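Local coordinates for protein putative efflux transporter (Bacteroides eggerthii, PDB 4L8J) that probably serves as the periplasmic adaptor (membrane-fusion) subunit of an efflux pump of the HlyD/CusB type, linking the inner-membrane transporter to its outer-membrane partner, at residues A[108-111]-A[112-116]; A[117-120]-A[121-125]. All coordinates share one frame; numbering follows the deposited sequence. Where two conformers were deposited one is given.

Interaction 1. Residues A[108-111]-A[112-116]; sequences SVAN and YQKAK
The ring of Y112 meets the preceding turn at its edge, where the carbonyl oxygen V109 O lies near the ring plane, while Y112 CB rests 3.4 Å from S108 O. With CG anti to the backbone N (chi1 168°), the ring swings off this turn and onto helix 68-95, where it touches A85 and V88; it meets the ring of Y81, the planes about 40° apart, and the two hydroxyls are hydrogen-bonded. A tyrosine suits the spot because its ring carbons reach A85 and V88 and its OH still finds a polar mate.

Along the backbone, the helix is held by its usual i to i+4 bonds, Y112 N to S108 O at 3.0 Å and A115 N to N111 O also at 3.0 Å. A110 O does double duty. It takes K114 N at 3.1 Å, and the lysine chain, bent at its last torsion (chi4 63°), curls back so that NZ makes a weak 3.4 Å bond to the same oxygen and comes 3.6 Å from A110 CB. The alanine methyl is short enough not to obstruct that curl. Q113 CG, set beside the backbone N by its first torsion, lies 3.4 Å from V109 O. On the inward side, small A115 lets helix 68-95 come close at A84. The chemistry implies a graded surface: Y112 and A115 meet helix 68-95, which S108 and K116 also reach, while polar N111, Q113 and K114 lie exposed.

Interaction 2. Residues A[117-120]-A[121-125]; sequences SAYE and LSTNN
Y119 O is gripped by two firm donors from the next turn, both of T123. T123 OG1 gives the shorter bond, 2.8 Å, reaching the oxygen from above the carbonyl plane (35° out of it); T123 N adds the regular helical bond at 2.9 Å. S122 OG makes a longer contact of 3.3 Å with Y119 O in one of its two conformers, so this third grip is doubtful. The T123 hydroxyl owes its reach to the first torsion: OG1 stands anti to the carbonyl carbon (chi1 -69°) and is thereby turned back toward the preceding turn. Threonine suits a helix here because a neighbouring carbonyl can satisfy its hydroxyl.

The same T123 oxygen meets the Y119 ring. T123 OG1 hangs 3.6 Å above one face, offset toward the rim, with Y119 CE1 3.7 Å away. This is one arm of the α-helical hairpin built from helices 68-95 and 102-127, the coiled-coil arm familiar in HlyD-type adaptors, and Y119 faces its partner arm: the ring meets those of Y74 and Y81, and its OH is hydrogen-bonded to the Y74 hydroxyl. A leucine in place of Y119 would probably leave the Y74 hydroxyl without this mate and take the aromatic face away from beneath T123 OG1.

S122 packs on Y74 and D77 of the opposite helix, a small residue where the arms come close. Further round, E120 extends its chain beyond CG, carrying the carboxylate off toward the exposed side, and E120 O accepts N124 N at 3.1 Å.

In the fold
Interactions 1 and 2 are successive portions of helix 102-127, their centres about 14 Å apart, and S117 follows K116 directly. Between them Y112 and Y119, two turns apart, turn their rings to the same side of helix 102-127, against helix 68-95, and both meet Y81 of that helix, so one aromatic row spans both portions; Y74 extends it on the interaction 2 side. A weak bond from S117 OG to Q113 O also joins the two. Their centres lie about 53 Å and 42 Å from the chain centre, placing interaction 1 farther out along the arm. Glycerol, probably from crystallisation, bonds weakly to K116 and to T123, which does not by itself mark a functional site.

Interaction 1. Residues A[108-111]-A[112-116]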
ATOM      1  N   SER A 108      81.982 -40.800  18.509  1.00 36.91           N
ATOM      2  CA  SER A 108      81.474 -39.957  19.601  1.00 36.06           C
ATOM      3  C   SER A 108      80.244 -39.143  19.157  1.00 38.62           C
ATOM      4  O   SER A 108      79.331 -38.965  19.963  1.00 39.39           O
ATOM      5  CB  SER A 108      82.583 -39.075  20.180  1.00 38.96           C
ATOM      6  OG  SER A 108      82.922 -37.964  19.368  1.00 46.25           O
ATOM      7  N   VAL A 109      80.140 -38.755  17.871  1.00 33.92           N
ATOM      8  CA  VAL A 109      78.923 -38.054  17.392  1.00 33.84           C
ATOM      9  C   VAL A 109      77.717 -39.028  17.372  1.00 38.36           C
ATOM     10  O   VAL A 109      76.592 -38.649  17.741  1.00 35.55           O
ATOM     11  CB  VAL A 109      79.126 -37.411  15.994  1.00 36.44           C
ATOM     12  CG1 VAL A 109      77.819 -36.863  15.442  1.00 35.31           C
ATOM     13  CG2 VAL A 109      80.186 -36.311  16.049  1.00 37.14           C
ATOM     14  N   ALA A 110      77.942 -40.253  16.868  1.00 36.92           N
ATOM     15  CA  ALA A 110      76.903 -41.280  16.791  1.00 37.56           C
ATOM     16  C   ALA A 110      76.429 -41.645  18.202  1.00 40.80           C
ATOM     17  O   ALA A 110      75.228 -41.705  18.435  1.00 40.85           O
ATOM     18  CB  ALA A 110      77.434 -42.509  16.054  1.00 38.69           C
ATOM     19  N   ASN A 111      77.360 -41.787  19.155  1.00 38.16           N
ATOM     20  CA  ASN A 111      77.060 -42.074  20.564  1.00 38.92           C
ATOM     21  C   ASN A 111      76.242 -40.957  21.218  1.00 43.07           C
ATOM     22  O   ASN A 111      75.354 -41.229  22.032  1.00 43.30           O
ATOM     23  CB  ASN A 111      78.349 -42.284  21.355  1.00 41.49           C
ATOM     24  CG  ASN A 111      79.020 -43.628  21.154  1.00 66.84           C
ATOM     25  OD1 ASN A 111      78.469 -44.549  20.537  1.00 65.04           O
ATOM     26  ND2 ASN A 111      80.227 -43.786  21.717  1.00 54.70           N
ATOM     27  N   TYR A 112      76.539 -39.703  20.861  1.00 38.90           N
ATOM     28  CA  TYR A 112      75.832 -38.534  21.374  1.00 37.41           C
ATOM     29  C   TYR A 112      74.373 -38.547  20.908  1.00 39.92           C
ATOM     30  O   TYR A 112      73.486 -38.323  21.726  1.00 39.67           O
ATOM     31  CB  TYR A 112      76.546 -37.247  20.929  1.00 38.76           C
ATOM     32  CG  TYR A 112      75.744 -35.991  21.174  1.00 41.15           C
ATOM     33  CD1 TYR A 112      75.648 -35.438  22.450  1.00 43.58           C
ATOM     34  CD2 TYR A 112      75.020 -35.394  20.146  1.00 40.97           C
ATOM     35  CE1 TYR A 112      74.866 -34.310  22.692  1.00 44.21           C
ATOM     36  CE2 TYR A 112      74.230 -34.271  20.378  1.00 41.97           C
ATOM     37  CZ  TYR A 112      74.178 -33.716  21.647  1.00 52.24           C
ATOM     38  OH  TYR A 112      73.404 -32.605  21.873  1.00 61.15           O
ATOM     39  N   GLN A 113      74.114 -38.800  19.606  1.00 34.14           N
ATOM     40  CA  GLN A 113      72.741 -38.840  19.097  1.00 33.33           C
ATOM     41  C   GLN A 113      71.948 -39.977  19.766  1.00 38.44           C
ATOM     42  O   GLN A 113      70.792 -39.774  20.110  1.00 37.14           O
ATOM     43  CB  GLN A 113      72.703 -38.962  17.563  1.00 34.77           C
ATOM     44  CG  GLN A 113      73.446 -37.805  16.834  1.00 52.62           C
ATOM     45  CD  GLN A 113      72.773 -36.430  16.783  1.00 62.68           C
ATOM     46  OE1 GLN A 113      71.789 -36.128  17.481  1.00 48.78           O
ATOM     47  NE2 GLN A 113      73.308 -35.555  15.938  1.00 49.66           N
ATOM     48  N   LYS A 114      72.583 -41.148  19.982  1.00 37.74           N
ATOM     49  CA  LYS A 114      71.977 -42.293  20.671  1.00 38.35           C
ATOM     50  C   LYS A 114      71.573 -41.876  22.083  1.00 40.95           C
ATOM     51  O   LYS A 114      70.423 -42.063  22.451  1.00 41.11           O
ATOM     52  CB  LYS A 114      72.955 -43.494  20.699  1.00 40.92           C
ATOM     53  CG  LYS A 114      73.038 -44.210  19.347  1.00 57.48           C
ATOM     54  CD  LYS A 114      74.377 -44.941  19.131  1.00 70.47           C
ATOM     55  CE  LYS A 114      74.531 -45.527  17.738  1.00 78.53           C
ATOM     56  NZ  LYS A 114      74.533 -44.489  16.662  1.00 80.95           N
ATOM     57  N   ALA A 115      72.503 -41.256  22.842  1.00 37.83           N
ATOM     58  CA  ALA A 115      72.274 -40.760  24.201  1.00 38.17           C
ATOM     59  C   ALA A 115      71.186 -39.672  24.222  1.00 41.04           C
ATOM     60  O   ALA A 115      70.328 -39.696  25.094  1.00 40.85           O
ATOM     61  CB  ALA A 115      73.565 -40.224  24.786  1.00 39.02           C
ATOM     62  N   LYS A 116      71.211 -38.749  23.239  1.00 36.47           N
ATOM     63  CA  LYS A 116      70.233 -37.674  23.079  1.00 35.44           C
ATOM     64  C   LYS A 116      68.830 -38.250  22.865  1.00 40.60           C
ATOM     65  O   LYS A 116      67.899 -37.833  23.550  1.00 40.71           O
ATOM     66  CB  LYS A 116      70.625 -36.742  21.907  1.00 35.54           C
ATOM     67  CG  LYS A 116      69.730 -35.521  21.784  1.00 44.79           C
ATOM     68  CD  LYS A 116      70.245 -34.510  20.773  1.00 54.42           C
ATOM     69  CE  LYS A 116      69.530 -33.192  20.910  1.00 70.77           C
ATOM     70  NZ  LYS A 116      69.750 -32.568  22.247  1.00 89.41           N
TER

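Interaction 2. Residues A[117-120]-A[121-125]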
ATOM      1  N   SER A 117      68.680 -39.198  21.917  1.00 37.24           N
ATOM      2  CA  SER A 117      67.398 -39.843  21.615  1.00 36.27           C
ATOM      3  C   SER A 117      66.825 -40.586  22.848  1.00 40.90           C
ATOM      4  O   SER A 117      65.634 -40.451  23.126  1.00 42.50           O
ATOM      5  CB  SER A 117      67.545 -40.795  20.436  1.00 37.89           C
ATOM      6  OG  SER A 117      67.734 -40.053  19.243  1.00 46.02           O
ATOM      7  N   ALA A 118      67.681 -41.286  23.615  1.00 37.17           N
ATOM      8  CA  ALA A 118      67.296 -42.000  24.840  1.00 37.37           C
ATOM      9  C   ALA A 118      66.802 -41.016  25.908  1.00 43.36           C
ATOM     10  O   ALA A 118      65.763 -41.266  26.529  1.00 42.82           O
ATOM     11  CB  ALA A 118      68.462 -42.823  25.372  1.00 37.87           C
ATOM     12  N   TYR A 119      67.517 -39.873  26.082  1.00 40.66           N
ATOM     13  CA  TYR A 119      67.146 -38.831  27.055  1.00 39.62           C
ATOM     14  C   TYR A 119      65.838 -38.099  26.628  1.00 41.49           C
ATOM     15  O   TYR A 119      65.032 -37.754  27.491  1.00 42.15           O
ATOM     16  CB  TYR A 119      68.307 -37.847  27.249  1.00 40.15           C
ATOM     17  CG  TYR A 119      68.140 -36.811  28.349  1.00 44.73           C
ATOM     18  CD1 TYR A 119      67.443 -37.106  29.520  1.00 47.43           C
ATOM     19  CD2 TYR A 119      68.749 -35.566  28.253  1.00 46.72           C
ATOM     20  CE1 TYR A 119      67.308 -36.161  30.541  1.00 50.08           C
ATOM     21  CE2 TYR A 119      68.655 -34.631  29.280  1.00 48.62           C
ATOM     22  CZ  TYR A 119      67.923 -34.925  30.417  1.00 56.81           C
ATOM     23  OH  TYR A 119      67.842 -33.980  31.410  1.00 57.92           O
ATOM     24  N   GLU A 120      65.614 -37.897  25.324  1.00 37.78           N
ATOM     25  CA  GLU A 120      64.387 -37.256  24.837  1.00 37.46           C
ATOM     26  C   GLU A 120      63.165 -38.122  25.155  1.00 42.43           C
ATOM     27  O   GLU A 120      62.140 -37.600  25.583  1.00 42.20           O
ATOM     28  CB  GLU A 120      64.466 -36.980  23.335  1.00 38.18           C
ATOM     29  CG  GLU A 120      65.404 -35.837  22.982  1.00 53.80           C
ATOM     30  CD  GLU A 120      65.686 -35.623  21.507  1.00 69.66           C
ATOM     31  OE1 GLU A 120      65.546 -36.582  20.711  1.00 54.00           O
ATOM     32  OE2 GLU A 120      66.086 -34.490  21.155  1.00 64.15           O
ATOM     33  N   LEU A 121      63.286 -39.442  24.954  1.00 39.71           N
ATOM     34  CA  LEU A 121      62.234 -40.420  25.227  1.00 40.64           C
ATOM     35  C   LEU A 121      61.926 -40.458  26.734  1.00 43.70           C
ATOM     36  O   LEU A 121      60.748 -40.423  27.088  1.00 43.55           O
ATOM     37  CB  LEU A 121      62.657 -41.821  24.709  1.00 41.87           C
ATOM     38  CG  LEU A 121      61.732 -43.001  25.057  1.00 48.39           C
ATOM     39  CD1 LEU A 121      60.388 -42.895  24.336  1.00 47.79           C
ATOM     40  CD2 LEU A 121      62.403 -44.318  24.721  1.00 53.68           C
ATOM     41  N   SER A 122      62.977 -40.504  27.611  1.00 38.97           N
ATOM     42  CA  SER A 122      62.759 -40.536  29.056  0.50 39.34           C
ATOM     43  C   SER A 122      62.177 -39.191  29.559  1.00 43.69           C
ATOM     44  O   SER A 122      61.416 -39.199  30.526  1.00 44.02           O
ATOM     45  CB  SER A 122      64.031 -40.929  29.811  0.50 42.63           C
ATOM     46  OG  SER A 122      65.000 -39.901  29.933  0.50 50.64           O
ATOM     47  N   THR A 123      62.507 -38.056  28.897  1.00 40.68           N
ATOM     48  CA  THR A 123      61.975 -36.716  29.227  1.00 41.29           C
ATOM     49  C   THR A 123      60.460 -36.705  28.952  1.00 45.89           C
ATOM     50  O   THR A 123      59.696 -36.197  29.771  1.00 48.43           O
ATOM     51  CB  THR A 123      62.723 -35.612  28.427  1.00 44.44           C
ATOM     52  OG1 THR A 123      64.059 -35.522  28.911  1.00 40.95           O
ATOM     53  CG2 THR A 123      62.076 -34.242  28.539  1.00 39.52           C
ATOM     54  N   ASN A 124      60.034 -37.303  27.829  1.00 40.15           N
ATOM     55  CA  ASN A 124      58.628 -37.398  27.456  1.00 38.27           C
ATOM     56  C   ASN A 124      57.866 -38.325  28.397  1.00 41.64           C
ATOM     57  O   ASN A 124      56.757 -37.985  28.814  1.00 40.81           O
ATOM     58  CB  ASN A 124      58.476 -37.885  26.020  1.00 36.01           C
ATOM     59  CG  ASN A 124      58.865 -36.872  24.962  1.00 53.83           C
ATOM     60  OD1 ASN A 124      58.880 -35.650  25.187  1.00 40.98           O
ATOM     61  ND2 ASN A 124      59.139 -37.365  23.764  1.00 40.46           N
ATOM     62  N   ASN A 125      58.458 -39.491  28.731  1.00 37.57           N
ATOM     63  CA  ASN A 125      57.857 -40.481  29.628  1.00 38.23           C
ATOM     64  C   ASN A 125      57.624 -39.879  31.008  1.00 43.08           C
ATOM     65  O   ASN A 125      56.587 -40.139  31.613  1.00 42.55           O
ATOM     66  CB  ASN A 125      58.739 -41.730  29.708  1.00 39.85           C
ATOM     67  CG  ASN A 125      58.707 -42.595  28.467  1.00 49.87           C
ATOM     68  OD1 ASN A 125      57.933 -42.379  27.532  1.00 40.72           O
ATOM     69  ND2 ASN A 125      59.554 -43.601  28.432  1.00 43.87           N
TER